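PDB 4CZX: PAN2-PAN3 deadenylation complex catalytic subunit pan2 from Neurospora crassa, which probably serves as the catalytic subunit of the PAN deadenylation complex, shortening mRNA poly(A) tails, and is represented by its N-terminal WD40 domain. Local coordinates for residues T32-N37 and F78-K83; I106-M111 and K135-D140; H191-N196 and S211-H216; G266-T271 and C282-Q287. All coordinates share one frame; numbering follows the deposited sequence. Where two conformers were deposited one is given.

Interaction 1 (T32-N37 and F78-K83)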
loop_
_atom_site.group_PDB
_atom_site.type_symbol
_atom_site.label_atom_id
_atom_site.label_comp_id
_atom_site.label_asym_id
_atom_site.label_seq_id
_atom_site.Cartn_x
_atom_site.Cartn_y
_atom_site.Cartn_z
ATOM N N THR A 32 13.993 -7.020 26.004
ATOM C CA THR A 32 13.617 -7.436 27.356
ATOM C C THR A 32 12.827 -8.746 27.265
ATOM O O THR A 32 12.242 -9.056 26.215
ATOM C CB THR A 32 12.781 -6.339 28.075
ATOM O OG1 THR A 32 12.528 -6.716 29.433
ATOM C CG2 THR A 32 11.439 -6.109 27.357
ATOM N N ILE A 33 12.848 -9.538 28.332
ATOM C CA ILE A 33 11.955 -10.693 28.443
ATOM C C ILE A 33 11.359 -10.749 29.844
ATOM O O ILE A 33 11.976 -10.282 30.807
ATOM C CB ILE A 33 12.679 -12.036 28.135
ATOM C CG1 ILE A 33 13.614 -12.436 29.285
ATOM C CG2 ILE A 33 13.461 -11.964 26.795
ATOM C CD1 ILE A 33 14.392 -13.711 29.015
ATOM N N ALA A 34 10.161 -11.316 29.958
ATOM C CA ALA A 34 9.528 -11.514 31.268
ATOM C C ALA A 34 8.479 -12.612 31.231
ATOM O O ALA A 34 7.633 -12.657 30.334
ATOM C CB ALA A 34 8.889 -10.214 31.766
ATOM N N PHE A 35 8.537 -13.494 32.220
ATOM C CA PHE A 35 7.472 -14.454 32.460
ATOM C C PHE A 35 6.192 -13.761 32.893
ATOM O O PHE A 35 6.214 -12.934 33.799
ATOM C CB PHE A 35 7.898 -15.453 33.536
ATOM C CG PHE A 35 8.810 -16.529 33.036
ATOM C CD1 PHE A 35 8.304 -17.589 32.298
ATOM C CD2 PHE A 35 10.168 -16.494 33.321
ATOM C CE1 PHE A 35 9.136 -18.590 31.841
ATOM C CE2 PHE A 35 11.009 -17.493 32.873
ATOM C CZ PHE A 35 10.495 -18.542 32.129
ATOM N N ASP A 36 5.078 -14.106 32.251
ATOM C CA ASP A 36 3.759 -13.691 32.712
ATOM C C ASP A 36 3.469 -14.335 34.071
ATOM O O ASP A 36 4.068 -15.354 34.432
ATOM C CB ASP A 36 2.677 -14.121 31.695
ATOM C CG ASP A 36 1.440 -13.248 31.731
ATOM O OD1 ASP A 36 0.978 -12.871 32.831
ATOM O OD2 ASP A 36 0.916 -12.949 30.637
ATOM N N ASN A 37 2.523 -13.790 34.821
ATOM C CA ASN A 37 2.099 -14.532 36.007
ATOM C C ASN A 37 0.829 -15.363 35.772
ATOM O O ASN A 37 0.247 -15.886 36.717
ATOM C CB ASN A 37 1.926 -13.597 37.216
ATOM C CG ASN A 37 1.043 -12.403 36.932
ATOM O OD1 ASN A 37 0.203 -12.427 36.035
ATOM N ND2 ASN A 37 1.230 -11.339 37.710
ATOM N N PHE A 78 7.888 -5.142 30.618
ATOM C CA PHE A 78 6.531 -5.669 30.787
ATOM C C PHE A 78 6.100 -5.583 32.253
ATOM O O PHE A 78 6.940 -5.659 33.163
ATOM C CB PHE A 78 6.443 -7.140 30.373
ATOM C CG PHE A 78 6.854 -7.427 28.960
ATOM C CD1 PHE A 78 5.966 -7.238 27.907
ATOM C CD2 PHE A 78 8.105 -7.971 28.692
ATOM C CE1 PHE A 78 6.346 -7.538 26.594
ATOM C CE2 PHE A 78 8.490 -8.272 27.386
ATOM C CZ PHE A 78 7.605 -8.056 26.335
ATOM N N LEU A 79 4.798 -5.427 32.482
ATOM C CA LEU A 79 4.199 -5.736 33.788
ATOM C C LEU A 79 2.896 -6.483 33.546
ATOM O O LEU A 79 2.284 -6.333 32.484
ATOM C CB LEU A 79 3.930 -4.484 34.623
ATOM C CG LEU A 79 5.082 -3.782 35.352
ATOM C CD1 LEU A 79 4.525 -2.578 36.091
ATOM C CD2 LEU A 79 5.802 -4.725 36.312
ATOM N N PHE A 80 2.478 -7.273 34.531
ATOM C CA PHE A 80 1.338 -8.162 34.370
ATOM C C PHE A 80 0.279 -7.986 35.442
ATOM O O PHE A 80 0.594 -7.956 36.643
ATOM C CB PHE A 80 1.817 -9.617 34.365
ATOM C CG PHE A 80 2.882 -9.877 33.360
ATOM C CD1 PHE A 80 2.553 -10.069 32.025
ATOM C CD2 PHE A 80 4.223 -9.881 33.732
ATOM C CE1 PHE A 80 3.543 -10.275 31.071
ATOM C CE2 PHE A 80 5.216 -10.097 32.791
ATOM C CZ PHE A 80 4.876 -10.297 31.458
ATOM N N VAL A 81 -0.978 -7.884 34.999
ATOM C CA VAL A 81 -2.136 -7.862 35.893
ATOM C C VAL A 81 -3.210 -8.805 35.359
ATOM O O VAL A 81 -3.061 -9.372 34.277
ATOM C CB VAL A 81 -2.717 -6.443 36.055
ATOM C CG1 VAL A 81 -1.619 -5.471 36.532
ATOM C CG2 VAL A 81 -3.312 -5.958 34.755
ATOM N N ASP A 82 -4.281 -8.996 36.123
ATOM C CA ASP A 82 -5.323 -9.929 35.708
ATOM C C ASP A 82 -5.909 -9.602 34.331
ATOM O O ASP A 82 -6.070 -10.495 33.502
ATOM C CB ASP A 82 -6.435 -9.976 36.760
ATOM C CG ASP A 82 -5.994 -10.674 38.034
ATOM O OD1 ASP A 82 -4.995 -11.426 37.984
ATOM O OD2 ASP A 82 -6.639 -10.474 39.085
ATOM N N LYS A 83 -6.195 -8.328 34.075
ATOM C CA LYS A 83 -6.872 -7.942 32.829
ATOM C C LYS A 83 -5.981 -8.028 31.589
ATOM O O LYS A 83 -6.469 -8.247 30.479
ATOM C CB LYS A 83 -7.426 -6.522 32.947
ATOM C CG LYS A 83 -8.705 -6.402 33.777
ATOM C CD LYS A 83 -8.830 -4.986 34.325
ATOM C CE LYS A 83 -10.272 -4.581 34.597
ATOM N NZ LYS A 83 -10.336 -3.155 35.053
HETATM O O HOH W 1 10.240 -6.771 31.162
#
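Phe-80 lays one face of its ring against the backbone of Asp-36: the CA of Asp-36 sits 3.6 Å from the ring centroid and only 5° off the ring normal, a CH-pi contact placed over the middle of the ring. The Asp-36 carboxylate continues along the ring, its plane inclined 32° to it, with OD1 3.3 Å from CD1 of Phe-80. CG of Asp-36 stands anti to the backbone N (chi1 -154°), which carries the carboxylate over the CD1 side, while OD2 is held by a salt bridge to Arg-98 and a hydrogen bond from Trp-43. The methyl of Ala-34 meets the same ring in its plane, CB lying 3.8 Å from CE2 of Phe-80. CB of Ala-34 also lies 3.9 Å from CD2 of Phe-78, and so wedges between the two aromatic side chains. Beyond it, CG2 of Thr-32 approaches CE2 of Phe-78 at 3.7 Å, the two side chains passing at a slant. No direct hydrogen bond joins the segments; one water bridges OG1 of Thr-32 and the backbone N of Phe-78. The strand axes, 7.8 Å apart and nearly parallel, are too distant for backbone pairing, so side chains carry the contact. Strands 32-35 and 77-80 are each the first, edge strand of a four-stranded antiparallel sheet, and such side-by-side packing of innermost strands, near the chain centre, is typical of adjacent blades in a WD40 beta-propeller.

Interaction 2 (I106-M111 and K135-D140). With PO4 (phosphate ion), chain D.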
loop_
_atom_site.group_PDB
_atom_site.type_symbol
_atom_site.label_atom_id
_atom_site.label_comp_id
_atom_site.label_asym_id
_atom_site.label_seq_id
_atom_site.Cartn_x
_atom_site.Cartn_y
_atom_site.Cartn_z
ATOM N N ILE A 106 -1.531 5.379 26.562
ATOM C CA ILE A 106 -1.201 6.650 27.168
ATOM C C ILE A 106 0.080 7.186 26.530
ATOM O O ILE A 106 1.132 6.551 26.580
ATOM C CB ILE A 106 -1.033 6.526 28.703
ATOM C CG1 ILE A 106 -2.335 6.017 29.339
ATOM C CG2 ILE A 106 -0.635 7.864 29.301
ATOM C CD1 ILE A 106 -2.252 5.796 30.851
ATOM N N ARG A 107 -0.031 8.348 25.900
ATOM C CA ARG A 107 1.114 8.976 25.251
ATOM C C ARG A 107 1.169 10.412 25.744
ATOM O O ARG A 107 0.704 11.338 25.074
ATOM C CB ARG A 107 0.999 8.902 23.725
ATOM C CG ARG A 107 2.318 9.197 22.996
ATOM C CD ARG A 107 2.201 9.122 21.471
ATOM N NE ARG A 107 3.511 9.373 20.870
ATOM C CZ ARG A 107 4.435 8.432 20.667
ATOM N NH1 ARG A 107 4.186 7.166 20.978
ATOM N NH2 ARG A 107 5.613 8.758 20.152
ATOM N N HIS A 108 1.717 10.572 26.944
ATOM C CA HIS A 108 1.729 11.842 27.669
ATOM C C HIS A 108 2.952 12.671 27.263
ATOM O O HIS A 108 4.009 12.106 26.965
ATOM C CB HIS A 108 1.721 11.547 29.178
ATOM C CG HIS A 108 1.494 12.740 30.050
ATOM N ND1 HIS A 108 2.501 13.619 30.391
ATOM C CD2 HIS A 108 0.388 13.165 30.704
ATOM C CE1 HIS A 108 2.018 14.550 31.193
ATOM N NE2 HIS A 108 0.738 14.296 31.402
ATOM N N GLU A 109 2.807 13.998 27.239
ATOM C CA GLU A 109 3.902 14.895 26.855
ATOM C C GLU A 109 5.141 14.745 27.729
ATOM O O GLU A 109 6.248 14.985 27.272
ATOM C CB GLU A 109 3.445 16.352 26.895
ATOM C CG GLU A 109 2.467 16.725 25.800
ATOM C CD GLU A 109 2.108 18.205 25.819
ATOM O OE1 GLU A 109 2.785 18.977 26.542
ATOM O OE2 GLU A 109 1.145 18.592 25.116
ATOM N N SER A 110 4.957 14.351 28.984
ATOM C CA SER A 110 6.087 14.216 29.901
ATOM C C SER A 110 6.771 12.862 29.758
ATOM O O SER A 110 7.734 12.568 30.463
ATOM C CB SER A 110 5.632 14.420 31.345
ATOM O OG SER A 110 5.200 15.755 31.555
ATOM N N MET A 111 6.268 12.033 28.850
ATOM C CA MET A 111 6.924 10.769 28.546
ATOM C C MET A 111 7.938 10.994 27.435
ATOM O O MET A 111 7.619 10.856 26.254
ATOM C CB MET A 111 5.899 9.700 28.148
ATOM C CG MET A 111 4.903 9.397 29.234
ATOM S SD MET A 111 3.609 8.262 28.683
ATOM C CE MET A 111 2.746 7.956 30.225
ATOM N N LYS A 135 10.984 13.910 35.207
ATOM C CA LYS A 135 9.603 13.758 35.631
ATOM C C LYS A 135 9.275 12.285 35.822
ATOM O O LYS A 135 9.838 11.429 35.141
ATOM C CB LYS A 135 8.629 14.354 34.612
ATOM C CG LYS A 135 8.304 15.823 34.814
ATOM C CD LYS A 135 9.205 16.708 33.984
ATOM C CE LYS A 135 8.540 18.051 33.688
ATOM N NZ LYS A 135 7.466 17.938 32.655
ATOM N N MET A 136 8.383 12.004 36.771
ATOM C CA MET A 136 7.777 10.679 36.896
ATOM C C MET A 136 6.269 10.821 36.775
ATOM O O MET A 136 5.717 11.884 37.052
ATOM C CB MET A 136 8.135 10.017 38.231
ATOM C CG MET A 136 9.628 9.939 38.518
ATOM S SD MET A 136 9.974 8.935 39.978
ATOM C CE MET A 136 9.220 9.933 41.267
ATOM N N LEU A 137 5.597 9.751 36.355
ATOM C CA LEU A 137 4.147 9.785 36.237
ATOM C C LEU A 137 3.516 8.625 36.980
ATOM O O LEU A 137 4.035 7.509 36.966
ATOM C CB LEU A 137 3.705 9.752 34.770
ATOM C CG LEU A 137 4.188 10.901 33.887
ATOM C CD1 LEU A 137 5.399 10.471 33.074
ATOM C CD2 LEU A 137 3.056 11.382 32.990
ATOM N N VAL A 138 2.398 8.910 37.628
ATOM C CA VAL A 138 1.603 7.896 38.297
ATOM C C VAL A 138 0.370 7.601 37.425
ATOM O O VAL A 138 -0.347 8.517 37.020
ATOM C CB VAL A 138 1.180 8.351 39.707
ATOM C CG1 VAL A 138 0.464 7.230 40.415
ATOM C CG2 VAL A 138 2.399 8.799 40.519
ATOM N N ILE A 139 0.141 6.325 37.127
ATOM C CA ILE A 139 -0.952 5.916 36.237
ATOM C C ILE A 139 -1.958 5.007 36.942
ATOM O O ILE A 139 -1.572 4.014 37.575
ATOM C CB ILE A 139 -0.400 5.192 34.978
ATOM C CG1 ILE A 139 0.331 6.192 34.077
ATOM C CG2 ILE A 139 -1.518 4.489 34.209
ATOM C CD1 ILE A 139 1.199 5.558 32.980
ATOM N N ASP A 140 -3.239 5.370 36.842
ATOM C CA ASP A 140 -4.354 4.527 37.275
ATOM C C ASP A 140 -4.545 3.450 36.217
ATOM O O ASP A 140 -4.933 3.746 35.085
ATOM C CB ASP A 140 -5.636 5.358 37.452
ATOM C CG ASP A 140 -6.820 4.550 38.012
ATOM O OD1 ASP A 140 -6.942 3.329 37.762
ATOM O OD2 ASP A 140 -7.665 5.166 38.691
HETATM P P PO4 D . 4.773 12.547 19.151
HETATM O O1 PO4 D . 5.574 13.639 19.823
HETATM O O2 PO4 D . 5.715 11.444 18.727
HETATM O O3 PO4 D . 3.740 12.013 20.113
HETATM O O4 PO4 D . 4.064 13.108 17.937
#
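Ser-110 and Lys-135 share one carboxylate: OG of Ser-110 and NZ of Lys-135 lie 3.3 Å apart, and both are bound by Glu-149, which probably draws the serine and the ammonium together. In the conformer given for Leu-137, its CD2 lies over one face of the His-108 imidazole, 3.6 Å from the centroid and 16° off the ring normal, a CH-pi contact; in this conformer CD1 of Leu-137 is also 4.0 Å from CG of Met-111. The imidazole is fixed by its own turn, since ND1 of His-108 accepts the backbone N-H of Ser-110 at 2.9 Å with an angle of 164°. The turn itself is type I, from His-108 to Met-111, closed by the bond from Met-111 N to His-108 O. Past CG the Met-111 chain runs extended (chi2 174°), delivering its CE to within 4.0 Å of CD1 of Ile-139. There Ile-106 joins in, meeting Ile-139 tip to tip, with CD1 of Ile-106 3.7 Å from CG2 of Ile-139. Arg-107, which takes no part in the contact with the strand, donates from NE and NH2 to a phosphate ion, probably from the crystallisation liquor, that Arg-91 also holds. The loop leads from strand 102-106 to strand 114-119, the connection from the outer strand of one blade to the inner strand of the next that is characteristic of the WD40 beta-propeller.

Interaction 3 (H191-N196 and S211-H216); sequences HGAFIN and SHRQTH
Phe-194, Ser-211 and Arg-213 bury the most surface in this contact, each between 62 and 67 Å². The phenylalanine ring turns its edge to the backbone of the other segment, CE1 lying 3.5 Å from the carbonyl O of His-212, near the ring plane. Its CB meets Arg-213 differently, over one face of the guanidinium and 3.6 Å from NH2. The Arg-213 chain runs extended from CG to NE (chi2 175°), long enough to bring its guanidinium alongside CB of Phe-194. The Arg-213 NE bond to the O of Ala-193 is long and weak at 3.5 Å, but a water also links the two atoms; NH2 binds the O of Asn-170 and the sulfonate of a bound MES. Ser-211 contributes chiefly its backbone: its O packs 3.2 Å from CB of Ala-193, while its OG shares a water with the N of Gly-192. An alanine at Phe-194 would remove the ring and is likely to open a gap beside the His-212 carbonyl and the neighbouring Ala-220 and Leu-222. Ala-193 and Phe-194 both pair with Gly-210 in a classic beta bulge, where strand 194-200 begins against strand 204-210, whose chain then runs out into the loop toward strand 225-230.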
loop_
_atom_site.group_PDB
_atom_site.type_symbol
_atom_site.label_atom_id
_atom_site.label_comp_id
_atom_site.label_asym_id
_atom_site.label_seq_id
_atom_site.Cartn_x
_atom_site.Cartn_y
_atom_site.Cartn_z
ATOM N N HIS A 191 26.625 0.133 42.714
ATOM C CA HIS A 191 27.761 0.009 41.809
ATOM C C HIS A 191 28.275 1.384 41.401
ATOM O O HIS A 191 27.619 2.394 41.641
ATOM C CB HIS A 191 27.368 -0.821 40.582
ATOM C CG HIS A 191 26.774 -2.149 40.931
ATOM N ND1 HIS A 191 27.513 -3.313 40.966
ATOM C CD2 HIS A 191 25.512 -2.494 41.290
ATOM C CE1 HIS A 191 26.732 -4.317 41.325
ATOM N NE2 HIS A 191 25.514 -3.847 41.530
ATOM N N GLY A 192 29.462 1.421 40.805
ATOM C CA GLY A 192 30.128 2.674 40.523
ATOM C C GLY A 192 29.475 3.594 39.501
ATOM O O GLY A 192 29.469 4.804 39.698
ATOM N N ALA A 193 28.938 3.042 38.412
ATOM C CA ALA A 193 28.384 3.880 37.340
ATOM C C ALA A 193 27.057 3.384 36.782
ATOM O O ALA A 193 26.267 4.179 36.251
ATOM C CB ALA A 193 29.388 4.003 36.198
ATOM N N PHE A 194 26.819 2.077 36.840
ATOM C CA PHE A 194 25.569 1.542 36.300
ATOM C C PHE A 194 25.117 0.267 36.983
ATOM O O PHE A 194 25.901 -0.483 37.559
ATOM C CB PHE A 194 25.675 1.274 34.785
ATOM C CG PHE A 194 26.555 0.108 34.429
ATOM C CD1 PHE A 194 27.935 0.282 34.292
ATOM C CD2 PHE A 194 26.015 -1.152 34.216
ATOM C CE1 PHE A 194 28.756 -0.791 33.966
ATOM C CE2 PHE A 194 26.824 -2.228 33.894
ATOM C CZ PHE A 194 28.204 -2.049 33.770
ATOM N N ILE A 195 23.825 0.038 36.853
ATOM C CA ILE A 195 23.162 -1.160 37.322
ATOM C C ILE A 195 22.606 -1.843 36.081
ATOM O O ILE A 195 21.835 -1.242 35.348
ATOM C CB ILE A 195 22.064 -0.808 38.326
ATOM C CG1 ILE A 195 22.717 -0.440 39.672
ATOM C CG2 ILE A 195 21.077 -1.973 38.504
ATOM C CD1 ILE A 195 21.798 0.230 40.653
ATOM N N ASN A 196 23.049 -3.067 35.818
ATOM C CA ASN A 196 22.583 -3.827 34.666
ATOM C C ASN A 196 21.297 -4.617 34.973
ATOM O O ASN A 196 20.572 -5.036 34.063
ATOM C CB ASN A 196 23.676 -4.789 34.194
ATOM C CG ASN A 196 23.404 -5.324 32.807
ATOM O OD1 ASN A 196 23.124 -4.559 31.894
ATOM N ND2 ASN A 196 23.453 -6.640 32.646
ATOM N N SER A 211 31.493 -0.357 37.372
ATOM C CA SER A 211 32.106 0.884 37.829
ATOM C C SER A 211 32.175 1.994 36.781
ATOM O O SER A 211 32.313 3.161 37.142
ATOM C CB SER A 211 33.523 0.596 38.344
ATOM O OG SER A 211 33.480 -0.257 39.474
ATOM N N HIS A 212 32.097 1.640 35.496
ATOM C CA HIS A 212 32.166 2.648 34.429
ATOM C C HIS A 212 31.322 2.276 33.232
ATOM O O HIS A 212 31.359 1.135 32.773
ATOM C CB HIS A 212 33.603 2.868 33.950
ATOM C CG HIS A 212 34.549 3.224 35.052
ATOM N ND1 HIS A 212 35.429 2.315 35.597
ATOM C CD2 HIS A 212 34.723 4.378 35.739
ATOM C CE1 HIS A 212 36.128 2.901 36.555
ATOM N NE2 HIS A 212 35.719 4.153 36.660
ATOM N N ARG A 213 30.600 3.256 32.706
ATOM C CA ARG A 213 29.899 3.059 31.451
ATOM C C ARG A 213 30.913 3.108 30.299
ATOM O O ARG A 213 32.065 3.548 30.457
ATOM C CB ARG A 213 28.798 4.098 31.266
ATOM C CG ARG A 213 27.574 3.816 32.146
ATOM C CD ARG A 213 26.528 4.912 32.049
ATOM N NE ARG A 213 25.404 4.608 32.938
ATOM C CZ ARG A 213 24.325 3.924 32.568
ATOM N NH1 ARG A 213 24.235 3.476 31.332
ATOM N NH2 ARG A 213 23.344 3.681 33.437
ATOM N N GLN A 214 30.468 2.620 29.152
ATOM C CA GLN A 214 31.332 2.417 27.994
ATOM C C GLN A 214 31.865 3.725 27.424
ATOM O O GLN A 214 31.128 4.711 27.302
ATOM C CB GLN A 214 30.544 1.650 26.920
ATOM C CG GLN A 214 31.344 1.298 25.679
ATOM C CD GLN A 214 30.486 0.574 24.656
ATOM O OE1 GLN A 214 29.250 0.637 24.698
ATOM N NE2 GLN A 214 31.138 -0.087 23.705
ATOM N N THR A 215 33.159 3.727 27.090
ATOM C CA THR A 215 33.784 4.785 26.313
ATOM C C THR A 215 34.635 4.154 25.226
ATOM O O THR A 215 34.786 2.930 25.203
ATOM C CB THR A 215 34.679 5.688 27.162
ATOM O OG1 THR A 215 35.900 4.990 27.445
ATOM C CG2 THR A 215 33.987 6.069 28.477
ATOM N N HIS A 216 35.216 4.959 24.336
ATOM C CA HIS A 216 36.101 4.348 23.357
ATOM C C HIS A 216 37.406 3.859 23.981
ATOM O O HIS A 216 38.135 3.109 23.341
ATOM C CB HIS A 216 36.392 5.291 22.167
ATOM C CG HIS A 216 37.363 6.395 22.454
ATOM N ND1 HIS A 216 36.966 7.631 22.920
ATOM C CD2 HIS A 216 38.708 6.473 22.290
ATOM C CE1 HIS A 216 38.020 8.417 23.038
ATOM N NE2 HIS A 216 39.093 7.736 22.665
HETATM O O HOH W 2 31.163 -1.116 40.574
HETATM O O HOH W 3 32.933 4.853 39.675
HETATM O O HOH W 4 26.790 6.542 35.109
#

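Interaction 4 (G266-T271 and C282-Q287); sequences GQIHVT and CYTQPQ
The carbonyl O of Gly-266 is gripped twice by Thr-284, at 2.7 Å from the hydroxyl OG1 and at 3.2 Å from the backbone N. Gly-266 and Thr-284 stand at the open end of an antiparallel beta hairpin, strands 267-272 and 279-283, within one sheet of the WD40 beta-propeller. The hydroxyl is tilted just 15° from the carbonyl plane, whereas the N-H comes from well above it, so the two donors approach from distinct directions. In Thr-284, OG1 lies between the backbone N and the carbonyl carbon (chi1 57°), the placement that turns the hydroxyl to this acceptor. Ile-268 and Cys-282 form a hydrogen-bonded pair: Ile-268 N donates to Cys-282 O at 2.9 Å, and Cys-282 N to Ile-268 O at 3.0 Å, both nearly straight. Their side chains share one face of the sheet, CB of Ile-268 touching SG of Cys-282 at 3.8 Å. Gly-266 has positive phi, and a CB there would collide with OG1 of Thr-284 and CD of Pro-286. On the face opposite Ile-268, Gln-267 and Tyr-283 run side by side in the same direction, amide and ring planes 54° apart. OE1 of Gln-267 accepts from NE2 of His-269 at 2.9 Å, near the plane of the imidazole. With an alanine here instead of Gln-267, NE2 of His-269 is likely to lose its acceptor and the Tyr-283 ring its amide neighbour. In that pair the extended glutamine brings its CD to 3.5 Å from CE1 of Tyr-283.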
loop_
_atom_site.group_PDB
_atom_site.type_symbol
_atom_site.label_atom_id
_atom_site.label_comp_id
_atom_site.label_asym_id
_atom_site.label_seq_id
_atom_site.Cartn_x
_atom_site.Cartn_y
_atom_site.Cartn_z
ATOM N N GLY A 266 26.225 -17.508 30.130
ATOM C CA GLY A 266 25.130 -18.400 30.483
ATOM C C GLY A 266 25.417 -19.321 31.658
ATOM O O GLY A 266 24.671 -20.274 31.903
ATOM N N GLN A 267 26.500 -19.051 32.382
ATOM C CA GLN A 267 26.768 -19.770 33.621
ATOM C C GLN A 267 25.868 -19.232 34.722
ATOM O O GLN A 267 25.748 -18.021 34.898
ATOM C CB GLN A 267 28.234 -19.647 34.032
ATOM C CG GLN A 267 28.532 -20.307 35.368
ATOM C CD GLN A 267 30.002 -20.276 35.732
ATOM O OE1 GLN A 267 30.375 -20.603 36.861
ATOM N NE2 GLN A 267 30.847 -19.886 34.777
ATOM N N ILE A 268 25.234 -20.139 35.456
ATOM C CA ILE A 268 24.262 -19.765 36.474
ATOM C C ILE A 268 24.620 -20.349 37.842
ATOM O O ILE A 268 24.964 -21.528 37.950
ATOM C CB ILE A 268 22.847 -20.236 36.086
ATOM C CG1 ILE A 268 22.394 -19.558 34.789
ATOM C CG2 ILE A 268 21.855 -19.956 37.200
ATOM C CD1 ILE A 268 21.041 -20.024 34.318
ATOM N N HIS A 269 24.565 -19.512 38.876
ATOM C CA HIS A 269 24.687 -19.982 40.254
ATOM C C HIS A 269 23.371 -19.771 40.980
ATOM O O HIS A 269 22.787 -18.690 40.904
ATOM C CB HIS A 269 25.796 -19.253 41.011
ATOM C CG HIS A 269 27.175 -19.533 40.498
ATOM N ND1 HIS A 269 28.308 -19.198 41.208
ATOM C CD2 HIS A 269 27.606 -20.106 39.350
ATOM C CE1 HIS A 269 29.378 -19.558 40.521
ATOM N NE2 HIS A 269 28.979 -20.108 39.387
ATOM N N VAL A 270 22.910 -20.805 41.679
ATOM C CA VAL A 270 21.752 -20.674 42.552
ATOM C C VAL A 270 22.320 -20.630 43.957
ATOM O O VAL A 270 22.844 -21.630 44.450
ATOM C CB VAL A 270 20.751 -21.826 42.381
ATOM C CG1 VAL A 270 19.554 -21.627 43.294
ATOM C CG2 VAL A 270 20.288 -21.909 40.934
ATOM N N THR A 271 22.261 -19.459 44.583
ATOM C CA THR A 271 23.044 -19.214 45.790
ATOM C C THR A 271 22.230 -18.648 46.936
ATOM O O THR A 271 21.520 -17.653 46.776
ATOM C CB THR A 271 24.195 -18.230 45.514
ATOM O OG1 THR A 271 24.962 -18.691 44.396
ATOM C CG2 THR A 271 25.099 -18.099 46.737
ATOM N N CYS A 282 25.236 -24.454 37.369
ATOM C CA CYS A 282 24.872 -25.090 36.117
ATOM C C CYS A 282 25.263 -24.211 34.935
ATOM O O CYS A 282 25.604 -23.033 35.082
ATOM C CB CYS A 282 23.375 -25.411 36.081
ATOM S SG CYS A 282 22.315 -23.984 36.290
ATOM N N TYR A 283 25.231 -24.808 33.757
ATOM C CA TYR A 283 25.618 -24.104 32.556
ATOM C C TYR A 283 24.501 -24.208 31.535
ATOM O O TYR A 283 23.737 -25.178 31.525
ATOM C CB TYR A 283 26.925 -24.668 31.998
ATOM C CG TYR A 283 28.091 -24.573 32.958
ATOM C CD1 TYR A 283 28.832 -23.403 33.068
ATOM C CD2 TYR A 283 28.456 -25.655 33.749
ATOM C CE1 TYR A 283 29.901 -23.313 33.941
ATOM C CE2 TYR A 283 29.520 -25.574 34.624
ATOM C CZ TYR A 283 30.241 -24.401 34.717
ATOM O OH TYR A 283 31.303 -24.316 35.588
ATOM N N THR A 284 24.388 -23.181 30.707
ATOM C CA THR A 284 23.474 -23.200 29.579
ATOM C C THR A 284 24.334 -23.057 28.331
ATOM O O THR A 284 25.539 -22.828 28.438
ATOM C CB THR A 284 22.426 -22.083 29.668
ATOM O OG1 THR A 284 23.084 -20.816 29.758
ATOM C CG2 THR A 284 21.555 -22.270 30.915
ATOM N N GLN A 285 23.747 -23.209 27.150
ATOM C CA GLN A 285 24.561 -23.154 25.936
ATOM C C GLN A 285 24.094 -22.062 25.005
ATOM O O GLN A 285 23.660 -22.351 23.892
ATOM C CB GLN A 285 24.527 -24.493 25.197
ATOM C CG GLN A 285 24.431 -25.708 26.101
ATOM C CD GLN A 285 25.631 -25.854 27.014
ATOM O OE1 GLN A 285 26.716 -25.348 26.721
ATOM N NE2 GLN A 285 25.440 -26.547 28.131
ATOM N N PRO A 286 24.165 -20.801 25.453
ATOM C CA PRO A 286 23.670 -19.751 24.556
ATOM C C PRO A 286 24.558 -19.628 23.323
ATOM O O PRO A 286 25.770 -19.806 23.421
ATOM C CB PRO A 286 23.732 -18.489 25.422
ATOM C CG PRO A 286 24.806 -18.764 26.421
ATOM C CD PRO A 286 24.821 -20.253 26.653
ATOM N N GLN A 287 23.958 -19.366 22.169
ATOM C CA GLN A 287 24.734 -19.164 20.958
ATOM C C GLN A 287 25.549 -17.883 21.094
ATOM O O GLN A 287 26.726 -17.847 20.754
ATOM C CB GLN A 287 23.828 -19.100 19.723
ATOM C CG GLN A 287 24.592 -18.906 18.420
ATOM C CD GLN A 287 23.691 -18.801 17.201
ATOM O OE1 GLN A 287 22.463 -18.714 17.313
ATOM N NE2 GLN A 287 24.303 -18.806 16.022
#

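The four contacts follow one another along the chain without interleaving, in numerical order, and none touches another. Interaction 1 lies nearest the middle, about 10 Å from the chain centre, where first strands of two adjacent sheets meet. Interactions 2, 3 and 4 have their centres about 17 to 21 Å out. Interaction 2 links a connection between sheets to strand 135-140, whereas interactions 3 and 4 each join neighbouring strands of one sheet, or the loop that leaves it. Centres of interactions 2 and 4 are about 38 Å apart, on opposite sides of the chain's centre. Such contacts within and between blades hold together the ring of the N-terminal propeller, one part of a longer deadenylase subunit whose catalytic exonuclease domain lies outside this chain.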